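Local coordinates for tellurite resistance protein of COG3793 (Nostoc punctiforme, PDB 2OU3) that belongs to the TerB tellurite-resistance family, binds zinc and can hold an indole carbaldehyde, and probably takes part in tellurite resistance, at residues I31-A40 with V90-A101; I46-A54 with I102-E110. All blocks are in the same frame, centred on the assembly; numbering follows the deposited sequence. Where two conformers were deposited one is given.

Contact 1. Residues I31-A40 with V90-A101; sequences IYMKSVLTCA and VSMAQRDILLSA. With I3A (1H-indole-3-carbaldehyde), chain E.
Y32, V90 and I97 make most of this buried helix-helix contact in the all-helical TerB-type domain, where segments 31-40 and 94-101, of helices 26-41 and 94-106, cross at -56°. The ring of Y32 lies against 1H-indole-3-carbaldehyde, whose C2 stands 3.5 Å above the centre of one face; V36 CG2 covers the opposite face toward its rim. With CG anti to the backbone N (chi1 173°), the ring reaches across to helix 94-106, and its hydroxyl ends between D96 and S100. Y32 OH donates to D96 OD1 at 2.5 Å, arriving from above the carboxylate plane, while S100 OG lies 2.7 Å from Y32 OH. The other carboxylate oxygen serves the ligand: D96 OD2 accepts from the indole N at 2.8 Å, nearly straight, and also bonds Y155 of the second subunit. One aspartate thus fixes the tyrosine and the indole together. I97 is a knob among Y32, S35, V36 and C39, its CG1 3.9 Å from Y32 CE1. V90, in the 3-10 segment ahead of the helix, lays CG2 against I31 and the backbone of Y32, and its CG1 beside S35 OG. Toward the far end, small residues let the backbones close in, and A101 CB packs 3.7 Å from C39 CB.

Contact 2. Residues I46-A54 with I102-E110; sequences ISPEEKDWA and IWVSAADGE. With ZN (zinc ion), chain C; ZN (zinc ion), chain D; EDO (1,2-ethanediol), chain F.
E50 CG stands anti to its carbonyl carbon (chi1 -77°) and the chain runs on extended, which carries OE2 across to D108, whose CG sits between backbone N and carbonyl carbon (chi1 66°). The two carboxylates, their planes 44° apart, converge on a zinc ion. The zinc is bound by E50 OE2 at 2.2 Å, D108 OD1 at 1.9 Å and the backbone S105 O at 2.1 Å; two waters and E115 from helix 113-126 complete the six ligands. The metal probably offsets the repulsion between the gathered acidic oxygens, for E50 OE2 and D108 OD1 are only 2.9 Å apart. A capping box at the start of helix 48-60 positions E50: S47 N donates to E50 OE1 at 2.7 Å, on the anti side of the carboxylate, and E50 N returns a bond to S47 OG. The same hydroxyl lies beside D108 OD2, a weak bond at best, and a zinc-bound water also donates to that oxygen. E49, extended with CG anti to its backbone N, passes alongside D108 CB and binds a second zinc ion through OE1. Beyond the metal the contact becomes apolar. W53 rests CB on A107 CB, its six-membered ring passes V104 CG2, and CH2 touches W103 CB at 3.6 Å; the two indoles are nearly parallel but slid apart, with little overlap. V104 sets CG1 against E50 CB and CG2 against A54 CB. Helix 26-41 packs on this apolar end through I46, A54 and V104, helix 130-154 receives W103 with a hydrogen bond to E143, and W12 and W16 of the second subunit meet W53 and W103 edge-to-face.

In the fold
Helix 94-106 is common to both contacts: its first part faces helix 26-41 in contact 1, its last turn and the beta turn that follows face helix 48-60 in contact 2. The centres are 14 Å apart, and the two meet directly where L37 packs on I46 and A54, M33 on A54, and A40 on V104. Contact 1 lies deep in the chain and is almost wholly buried; its central polar groups, Y32, D96 and S100, are gathered round an aromatic ligand. Contact 2 is only partly buried; one end gathers carboxylates, a carbonyl and water round zinc, the other is apolar. Both extend to the second subunit, contact 1 through Y155 of that subunit, contact 2 through its W12 and W16.

Contact 1. Residues I31-A40 with V90-A101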
loop_
_atom_site.group_PDB
_atom_site.type_symbol
_atom_site.label_atom_id
_atom_site.label_comp_id
_atom_site.label_asym_id
_atom_site.label_seq_id
_atom_site.Cartn_x
_atom_site.Cartn_y
_atom_site.Cartn_z
ATOM N N ILE A 31 -19.160 -3.542 3.841
ATOM C CA ILE A 31 -20.058 -2.448 3.471
ATOM C C ILE A 31 -19.307 -1.381 2.652
ATOM O O ILE A 31 -19.788 -0.931 1.597
ATOM C CB ILE A 31 -20.751 -1.841 4.722
ATOM C CG1 ILE A 31 -21.692 -2.859 5.374
ATOM C CG2 ILE A 31 -21.570 -0.611 4.354
ATOM C CD1 ILE A 31 -22.071 -2.512 6.812
ATOM N N TYR A 32 -18.100 -1.031 3.100
ATOM C CA TYR A 32 -17.266 -0.077 2.378
ATOM C C TYR A 32 -17.005 -0.541 0.944
ATOM O O TYR A 32 -17.212 0.226 -0.013
ATOM C CB TYR A 32 -15.946 0.114 3.100
ATOM C CG TYR A 32 -14.912 0.951 2.354
ATOM C CD1 TYR A 32 -14.934 2.334 2.418
ATOM C CD2 TYR A 32 -13.911 0.347 1.595
ATOM C CE1 TYR A 32 -13.994 3.100 1.741
ATOM C CE2 TYR A 32 -12.977 1.098 0.922
ATOM C CZ TYR A 32 -12.996 2.465 1.007
ATOM O OH TYR A 32 -12.033 3.191 0.341
HETATM N N MSE A 33 -16.589 -1.793 0.780
HETATM C CA MSE A 33 -16.287 -2.339 -0.550
HETATM C C MSE A 33 -17.520 -2.461 -1.411
HETATM O O MSE A 33 -17.458 -2.228 -2.607
HETATM C CB MSE A 33 -15.595 -3.698 -0.475
HETATM C CG MSE A 33 -14.145 -3.609 -0.142
HETATM SE SE MSE A 33 -13.145 -2.468 -1.363
HETATM C CE MSE A 33 -13.907 -3.004 -2.951
ATOM N N LYS A 34 -18.660 -2.835 -0.810
ATOM C CA LYS A 34 -19.918 -2.841 -1.547
ATOM C C LYS A 34 -20.247 -1.446 -2.066
ATOM O O LYS A 34 -20.729 -1.286 -3.171
ATOM C CB LYS A 34 -21.084 -3.398 -0.699
ATOM C CG LYS A 34 -20.984 -4.929 -0.538
ATOM C CD LYS A 34 -21.933 -5.535 0.476
ATOM C CE LYS A 34 -21.845 -7.075 0.447
ATOM N NZ LYS A 34 -22.802 -7.748 1.375
ATOM N N SER A 35 -19.973 -0.427 -1.259
ATOM C CA SER A 35 -20.207 0.951 -1.669
ATOM C C SER A 35 -19.314 1.308 -2.862
ATOM O O SER A 35 -19.732 1.939 -3.834
ATOM C CB SER A 35 -19.898 1.881 -0.504
ATOM O OG SER A 35 -20.739 1.573 0.565
ATOM N N VAL A 36 -18.060 0.898 -2.759
ATOM C CA VAL A 36 -17.058 1.186 -3.773
ATOM C C VAL A 36 -17.470 0.537 -5.077
ATOM O O VAL A 36 -17.433 1.189 -6.130
ATOM C CB VAL A 36 -15.656 0.687 -3.337
ATOM C CG1 VAL A 36 -14.688 0.609 -4.556
ATOM C CG2 VAL A 36 -15.078 1.582 -2.218
ATOM N N LEU A 37 -17.870 -0.740 -5.019
ATOM C CA LEU A 37 -18.304 -1.448 -6.213
ATOM C C LEU A 37 -19.557 -0.830 -6.811
ATOM O O LEU A 37 -19.653 -0.686 -8.041
ATOM C CB LEU A 37 -18.566 -2.927 -5.923
ATOM C CG LEU A 37 -17.354 -3.756 -5.534
ATOM C CD1 LEU A 37 -17.806 -5.131 -5.086
ATOM C CD2 LEU A 37 -16.380 -3.812 -6.726
ATOM N N THR A 38 -20.517 -0.459 -5.959
ATOM C CA THR A 38 -21.704 0.236 -6.434
ATOM C C THR A 38 -21.319 1.527 -7.168
ATOM O O THR A 38 -21.858 1.834 -8.224
ATOM C CB THR A 38 -22.642 0.606 -5.285
ATOM O OG1 THR A 38 -22.912 -0.563 -4.532
ATOM C CG2 THR A 38 -23.945 1.183 -5.799
ATOM N N CYS A 39 -20.400 2.268 -6.573
ATOM C CA CYS A 39 -19.927 3.530 -7.107
ATOM C C CYS A 39 -19.228 3.349 -8.463
ATOM O O CYS A 39 -19.531 4.055 -9.409
ATOM C CB CYS A 39 -18.983 4.181 -6.078
ATOM S SG CYS A 39 -18.778 5.964 -6.130
ATOM N N ALA A 40 -18.293 2.406 -8.532
ATOM C CA ALA A 40 -17.565 2.132 -9.765
ATOM C C ALA A 40 -18.523 1.664 -10.863
ATOM O O ALA A 40 -18.430 2.113 -12.001
ATOM C CB ALA A 40 -16.498 1.091 -9.538
ATOM N N VAL A 90 -18.992 3.804 7.581
ATOM C CA VAL A 90 -19.016 3.966 6.126
ATOM C C VAL A 90 -19.736 5.279 5.720
ATOM O O VAL A 90 -19.424 5.902 4.711
ATOM C CB VAL A 90 -19.584 2.716 5.404
ATOM C CG1 VAL A 90 -19.574 2.901 3.850
ATOM C CG2 VAL A 90 -18.758 1.505 5.793
ATOM N N SER A 91 -20.673 5.713 6.552
ATOM C CA SER A 91 -21.408 6.926 6.307
ATOM C C SER A 91 -20.565 8.193 6.564
ATOM O O SER A 91 -21.072 9.269 6.429
ATOM C CB SER A 91 -22.707 6.925 7.128
ATOM O OG SER A 91 -23.655 5.984 6.618
HETATM N N MSE A 92 -19.286 8.043 6.933
HETATM C CA MSE A 92 -18.324 9.142 7.013
HETATM C C MSE A 92 -17.296 9.093 5.860
HETATM O O MSE A 92 -16.420 9.962 5.758
HETATM C CB MSE A 92 -17.555 9.064 8.345
HETATM C CG MSE A 92 -18.442 9.100 9.524
HETATM SE SE MSE A 92 -17.536 8.782 11.214
HETATM C CE MSE A 92 -16.408 9.873 10.877
ATOM N N ALA A 93 -17.422 8.078 5.010
ATOM C CA ALA A 93 -16.356 7.635 4.129
ATOM C C ALA A 93 -16.586 8.044 2.677
ATOM O O ALA A 93 -15.990 7.481 1.767
ATOM C CB ALA A 93 -16.232 6.102 4.229
ATOM N N GLN A 94 -17.429 9.052 2.456
ATOM C CA GLN A 94 -17.860 9.395 1.091
ATOM C C GLN A 94 -16.700 9.672 0.137
ATOM O O GLN A 94 -16.686 9.158 -0.968
ATOM C CB GLN A 94 -18.833 10.576 1.096
ATOM C CG GLN A 94 -20.247 10.248 1.654
ATOM C CD GLN A 94 -20.345 10.317 3.168
ATOM O OE1 GLN A 94 -19.342 10.484 3.878
ATOM N NE2 GLN A 94 -21.566 10.171 3.674
ATOM N N ARG A 95 -15.731 10.491 0.556
ATOM C CA ARG A 95 -14.617 10.845 -0.334
ATOM C C ARG A 95 -13.688 9.650 -0.553
ATOM O O ARG A 95 -13.157 9.438 -1.631
ATOM C CB ARG A 95 -13.821 12.008 0.214
ATOM C CG ARG A 95 -14.630 13.300 0.324
ATOM C CD ARG A 95 -13.751 14.406 0.868
ATOM N NE ARG A 95 -14.513 15.609 1.148
ATOM C CZ ARG A 95 -13.965 16.789 1.413
ATOM N NH1 ARG A 95 -12.650 16.951 1.453
ATOM N NH2 ARG A 95 -14.740 17.809 1.628
ATOM N N ASP A 96 -13.518 8.882 0.508
ATOM C CA ASP A 96 -12.705 7.686 0.528
ATOM C C ASP A 96 -13.301 6.661 -0.463
ATOM O O ASP A 96 -12.605 6.099 -1.295
ATOM C CB ASP A 96 -12.703 7.227 1.988
ATOM C CG ASP A 96 -11.868 5.979 2.269
ATOM O OD1 ASP A 96 -11.282 5.359 1.345
ATOM O OD2 ASP A 96 -11.794 5.671 3.499
ATOM N N ILE A 97 -14.610 6.452 -0.382
ATOM C CA ILE A 97 -15.286 5.542 -1.271
ATOM C C ILE A 97 -15.040 5.989 -2.737
ATOM O O ILE A 97 -14.745 5.169 -3.608
ATOM C CB ILE A 97 -16.846 5.531 -0.992
ATOM C CG1 ILE A 97 -17.192 4.802 0.331
ATOM C CG2 ILE A 97 -17.617 4.917 -2.186
ATOM C CD1 ILE A 97 -18.575 5.206 0.949
ATOM N N LEU A 98 -15.216 7.280 -2.992
ATOM C CA LEU A 98 -15.107 7.824 -4.376
ATOM C C LEU A 98 -13.733 7.591 -4.951
ATOM O O LEU A 98 -13.594 7.163 -6.091
ATOM C CB LEU A 98 -15.436 9.312 -4.387
ATOM C CG LEU A 98 -15.820 9.809 -5.788
ATOM C CD1 LEU A 98 -17.261 9.305 -5.971
ATOM C CD2 LEU A 98 -15.772 11.311 -5.972
ATOM N N LEU A 99 -12.699 7.873 -4.147
ATOM C CA LEU A 99 -11.333 7.694 -4.558
ATOM C C LEU A 99 -11.021 6.248 -4.887
ATOM O O LEU A 99 -10.413 5.962 -5.897
ATOM C CB LEU A 99 -10.352 8.253 -3.504
ATOM C CG LEU A 99 -8.864 8.092 -3.878
ATOM C CD1 LEU A 99 -8.505 8.821 -5.175
ATOM C CD2 LEU A 99 -7.939 8.520 -2.714
ATOM N N SER A 100 -11.444 5.325 -4.048
ATOM C CA SER A 100 -11.279 3.899 -4.364
ATOM C C SER A 100 -12.040 3.527 -5.636
ATOM O O SER A 100 -11.539 2.781 -6.459
ATOM C CB SER A 100 -11.759 3.035 -3.191
ATOM O OG SER A 100 -10.867 3.169 -2.084
ATOM N N ALA A 101 -13.248 4.074 -5.805
ATOM C CA ALA A 101 -14.040 3.825 -7.011
ATOM C C ALA A 101 -13.332 4.310 -8.281
ATOM O O ALA A 101 -13.341 3.634 -9.320
ATOM C CB ALA A 101 -15.414 4.499 -6.904
HETATM O O I3A E . -12.374 -1.304 5.677
HETATM C "C3'" I3A E . -11.736 -0.538 4.959
HETATM C C3 I3A E . -12.136 0.890 4.956
HETATM C C2 I3A E . -11.480 1.868 4.258
HETATM N N I3A E . -12.117 3.060 4.516
HETATM C C8 I3A E . -13.161 2.891 5.353
HETATM C C9 I3A E . -13.253 1.469 5.709
HETATM C C4 I3A E . -14.231 1.007 6.604
HETATM C C5 I3A E . -15.133 1.912 7.110
HETATM C C6 I3A E . -15.063 3.278 6.790
HETATM C C7 I3A E . -14.083 3.745 5.928
#

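Contact 2. Residues I46-A54 with I102-E110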
loop_
_atom_site.group_PDB
_atom_site.type_symbol
_atom_site.label_atom_id
_atom_site.label_comp_id
_atom_site.label_asym_id
_atom_site.label_seq_id
_atom_site.Cartn_x
_atom_site.Cartn_y
_atom_site.Cartn_z
ATOM N N ILE A 46 -19.260 -3.137 -14.378
ATOM C CA ILE A 46 -17.924 -3.166 -13.836
ATOM C C ILE A 46 -17.290 -4.385 -14.501
ATOM O O ILE A 46 -17.881 -5.451 -14.526
ATOM C CB ILE A 46 -17.972 -3.238 -12.286
ATOM C CG1 ILE A 46 -16.577 -3.387 -11.684
ATOM C CG2 ILE A 46 -18.891 -4.367 -11.796
ATOM C CD1 ILE A 46 -16.588 -3.189 -10.171
ATOM N N SER A 47 -16.127 -4.210 -15.108
ATOM C CA SER A 47 -15.454 -5.326 -15.769
ATOM C C SER A 47 -14.821 -6.297 -14.762
ATOM O O SER A 47 -14.556 -5.926 -13.607
ATOM C CB SER A 47 -14.358 -4.819 -16.685
ATOM O OG SER A 47 -13.347 -4.188 -15.929
ATOM N N PRO A 48 -14.591 -7.544 -15.195
ATOM C CA PRO A 48 -13.854 -8.518 -14.402
ATOM C C PRO A 48 -12.546 -7.984 -13.859
ATOM O O PRO A 48 -12.226 -8.204 -12.674
ATOM C CB PRO A 48 -13.573 -9.649 -15.397
ATOM C CG PRO A 48 -14.695 -9.587 -16.364
ATOM C CD PRO A 48 -15.128 -8.142 -16.444
ATOM N N GLU A 49 -11.785 -7.303 -14.722
ATOM C CA GLU A 49 -10.522 -6.735 -14.295
ATOM C C GLU A 49 -10.698 -5.685 -13.200
ATOM O O GLU A 49 -9.896 -5.628 -12.247
ATOM C CB GLU A 49 -9.768 -6.105 -15.469
ATOM C CG GLU A 49 -8.398 -5.582 -15.022
ATOM C CD GLU A 49 -7.483 -5.164 -16.174
ATOM O OE1 GLU A 49 -7.966 -4.977 -17.301
ATOM O OE2 GLU A 49 -6.262 -5.033 -15.936
ATOM N N GLU A 50 -11.707 -4.837 -13.345
ATOM C CA GLU A 50 -11.993 -3.819 -12.346
ATOM C C GLU A 50 -12.388 -4.515 -11.056
ATOM O O GLU A 50 -11.892 -4.175 -9.972
ATOM C CB GLU A 50 -13.127 -2.901 -12.800
ATOM C CG GLU A 50 -12.724 -1.845 -13.833
ATOM C CD GLU A 50 -13.929 -1.169 -14.452
ATOM O OE1 GLU A 50 -15.006 -1.796 -14.524
ATOM O OE2 GLU A 50 -13.809 -0.011 -14.870
ATOM N N LYS A 51 -13.279 -5.507 -11.145
ATOM C CA LYS A 51 -13.722 -6.200 -9.913
ATOM C C LYS A 51 -12.575 -6.936 -9.233
ATOM O O LYS A 51 -12.455 -6.931 -7.990
ATOM C CB LYS A 51 -14.897 -7.174 -10.163
ATOM C CG LYS A 51 -15.514 -7.707 -8.810
ATOM C CD LYS A 51 -16.868 -8.371 -8.984
ATOM C CE LYS A 51 -17.415 -8.847 -7.641
ATOM N NZ LYS A 51 -18.841 -9.309 -7.716
ATOM N N ASP A 52 -11.708 -7.548 -10.041
ATOM C CA ASP A 52 -10.555 -8.252 -9.510
ATOM C C ASP A 52 -9.608 -7.347 -8.751
ATOM O O ASP A 52 -9.101 -7.757 -7.713
ATOM C CB ASP A 52 -9.777 -8.984 -10.571
ATOM C CG ASP A 52 -10.529 -10.185 -11.106
ATOM O OD1 ASP A 52 -11.583 -10.541 -10.525
ATOM O OD2 ASP A 52 -10.078 -10.752 -12.124
ATOM N N TRP A 53 -9.363 -6.147 -9.267
ATOM C CA TRP A 53 -8.545 -5.178 -8.548
ATOM C C TRP A 53 -9.157 -4.795 -7.194
ATOM O O TRP A 53 -8.461 -4.690 -6.154
ATOM C CB TRP A 53 -8.396 -3.949 -9.419
ATOM C CG TRP A 53 -7.336 -3.031 -8.965
ATOM C CD1 TRP A 53 -6.039 -3.011 -9.398
ATOM C CD2 TRP A 53 -7.466 -1.966 -8.025
ATOM N NE1 TRP A 53 -5.368 -2.003 -8.789
ATOM C CE2 TRP A 53 -6.207 -1.352 -7.928
ATOM C CE3 TRP A 53 -8.522 -1.482 -7.238
ATOM C CZ2 TRP A 53 -5.967 -0.273 -7.085
ATOM C CZ3 TRP A 53 -8.270 -0.432 -6.382
ATOM C CH2 TRP A 53 -6.997 0.168 -6.323
ATOM N N ALA A 54 -10.461 -4.582 -7.187
ATOM C CA ALA A 54 -11.175 -4.202 -5.962
ATOM C C ALA A 54 -11.075 -5.312 -4.896
ATOM O O ALA A 54 -10.816 -5.039 -3.717
ATOM C CB ALA A 54 -12.630 -3.913 -6.286
ATOM N N ILE A 102 -12.690 5.467 -8.178
ATOM C CA ILE A 102 -11.868 5.997 -9.286
ATOM C C ILE A 102 -10.743 5.037 -9.622
ATOM O O ILE A 102 -10.539 4.711 -10.788
ATOM C CB ILE A 102 -11.291 7.378 -8.929
ATOM C CG1 ILE A 102 -12.428 8.399 -8.865
ATOM C CG2 ILE A 102 -10.188 7.824 -9.956
ATOM C CD1 ILE A 102 -12.090 9.713 -8.096
ATOM N N TRP A 103 -10.007 4.583 -8.601
ATOM C CA TRP A 103 -8.902 3.636 -8.795
ATOM C C TRP A 103 -9.399 2.320 -9.382
ATOM O O TRP A 103 -8.775 1.773 -10.276
ATOM C CB TRP A 103 -8.171 3.354 -7.491
ATOM C CG TRP A 103 -7.052 4.252 -7.213
ATOM C CD1 TRP A 103 -7.061 5.371 -6.444
ATOM C CD2 TRP A 103 -5.729 4.121 -7.731
ATOM N NE1 TRP A 103 -5.793 5.936 -6.414
ATOM C CE2 TRP A 103 -4.965 5.200 -7.214
ATOM C CE3 TRP A 103 -5.116 3.213 -8.599
ATOM C CZ2 TRP A 103 -3.631 5.363 -7.522
ATOM C CZ3 TRP A 103 -3.789 3.381 -8.900
ATOM C CH2 TRP A 103 -3.066 4.445 -8.375
ATOM N N VAL A 104 -10.530 1.826 -8.887
ATOM C CA VAL A 104 -11.129 0.620 -9.461
ATOM C C VAL A 104 -11.469 0.802 -10.955
ATOM O O VAL A 104 -11.200 -0.079 -11.747
ATOM C CB VAL A 104 -12.390 0.202 -8.700
ATOM C CG1 VAL A 104 -13.144 -0.887 -9.466
ATOM C CG2 VAL A 104 -12.007 -0.310 -7.283
ATOM N N SER A 105 -12.086 1.919 -11.299
ATOM C CA SER A 105 -12.482 2.215 -12.650
ATOM C C SER A 105 -11.238 2.326 -13.550
ATOM O O SER A 105 -11.264 1.996 -14.721
ATOM C CB SER A 105 -13.276 3.512 -12.668
ATOM O OG SER A 105 -14.535 3.343 -12.045
ATOM N N ALA A 106 -10.149 2.828 -13.003
ATOM C CA ALA A 106 -8.909 2.975 -13.759
ATOM C C ALA A 106 -8.193 1.646 -13.991
ATOM O O ALA A 106 -7.286 1.590 -14.810
ATOM C CB ALA A 106 -7.949 3.932 -13.002
ATOM N N ALA A 107 -8.584 0.580 -13.282
ATOM C CA ALA A 107 -7.816 -0.677 -13.240
ATOM C C ALA A 107 -7.750 -1.367 -14.583
ATOM O O ALA A 107 -6.805 -2.097 -14.857
ATOM C CB ALA A 107 -8.409 -1.668 -12.185
ATOM N N ASP A 108 -8.772 -1.158 -15.401
ATOM C CA ASP A 108 -8.844 -1.782 -16.706
ATOM C C ASP A 108 -8.551 -0.789 -17.840
ATOM O O ASP A 108 -8.949 -1.024 -18.970
ATOM C CB ASP A 108 -10.216 -2.456 -16.909
ATOM C CG ASP A 108 -11.380 -1.466 -16.972
ATOM O OD1 ASP A 108 -11.327 -0.327 -16.417
ATOM O OD2 ASP A 108 -12.395 -1.847 -17.569
ATOM N N GLY A 109 -7.877 0.314 -17.520
ATOM C CA GLY A 109 -7.519 1.329 -18.505
ATOM C C GLY A 109 -7.874 2.737 -18.081
ATOM O O GLY A 109 -8.712 2.939 -17.208
ATOM N N GLU A 110 -7.242 3.719 -18.718
ATOM C CA GLU A 110 -7.427 5.132 -18.349
ATOM C C GLU A 110 -8.907 5.539 -18.368
ATOM O O GLU A 110 -9.684 5.047 -19.199
ATOM C CB GLU A 110 -6.600 6.040 -19.266
HETATM ZN ZN ZN C . -12.517 1.202 -16.179
HETATM ZN ZN ZN D . -6.344 -4.677 -18.526
HETATM C C1 EDO F . -10.035 1.395 -21.916
HETATM O O1 EDO F . -11.221 0.628 -22.154
HETATM C C2 EDO F . -10.421 2.728 -21.291
HETATM O O2 EDO F . -9.267 3.578 -21.215
HETATM O O HOH W 1 -16.066 1.487 -14.343
HETATM O O HOH W 2 -13.724 0.211 -17.850
HETATM O O HOH W 3 -11.210 2.316 -17.556
#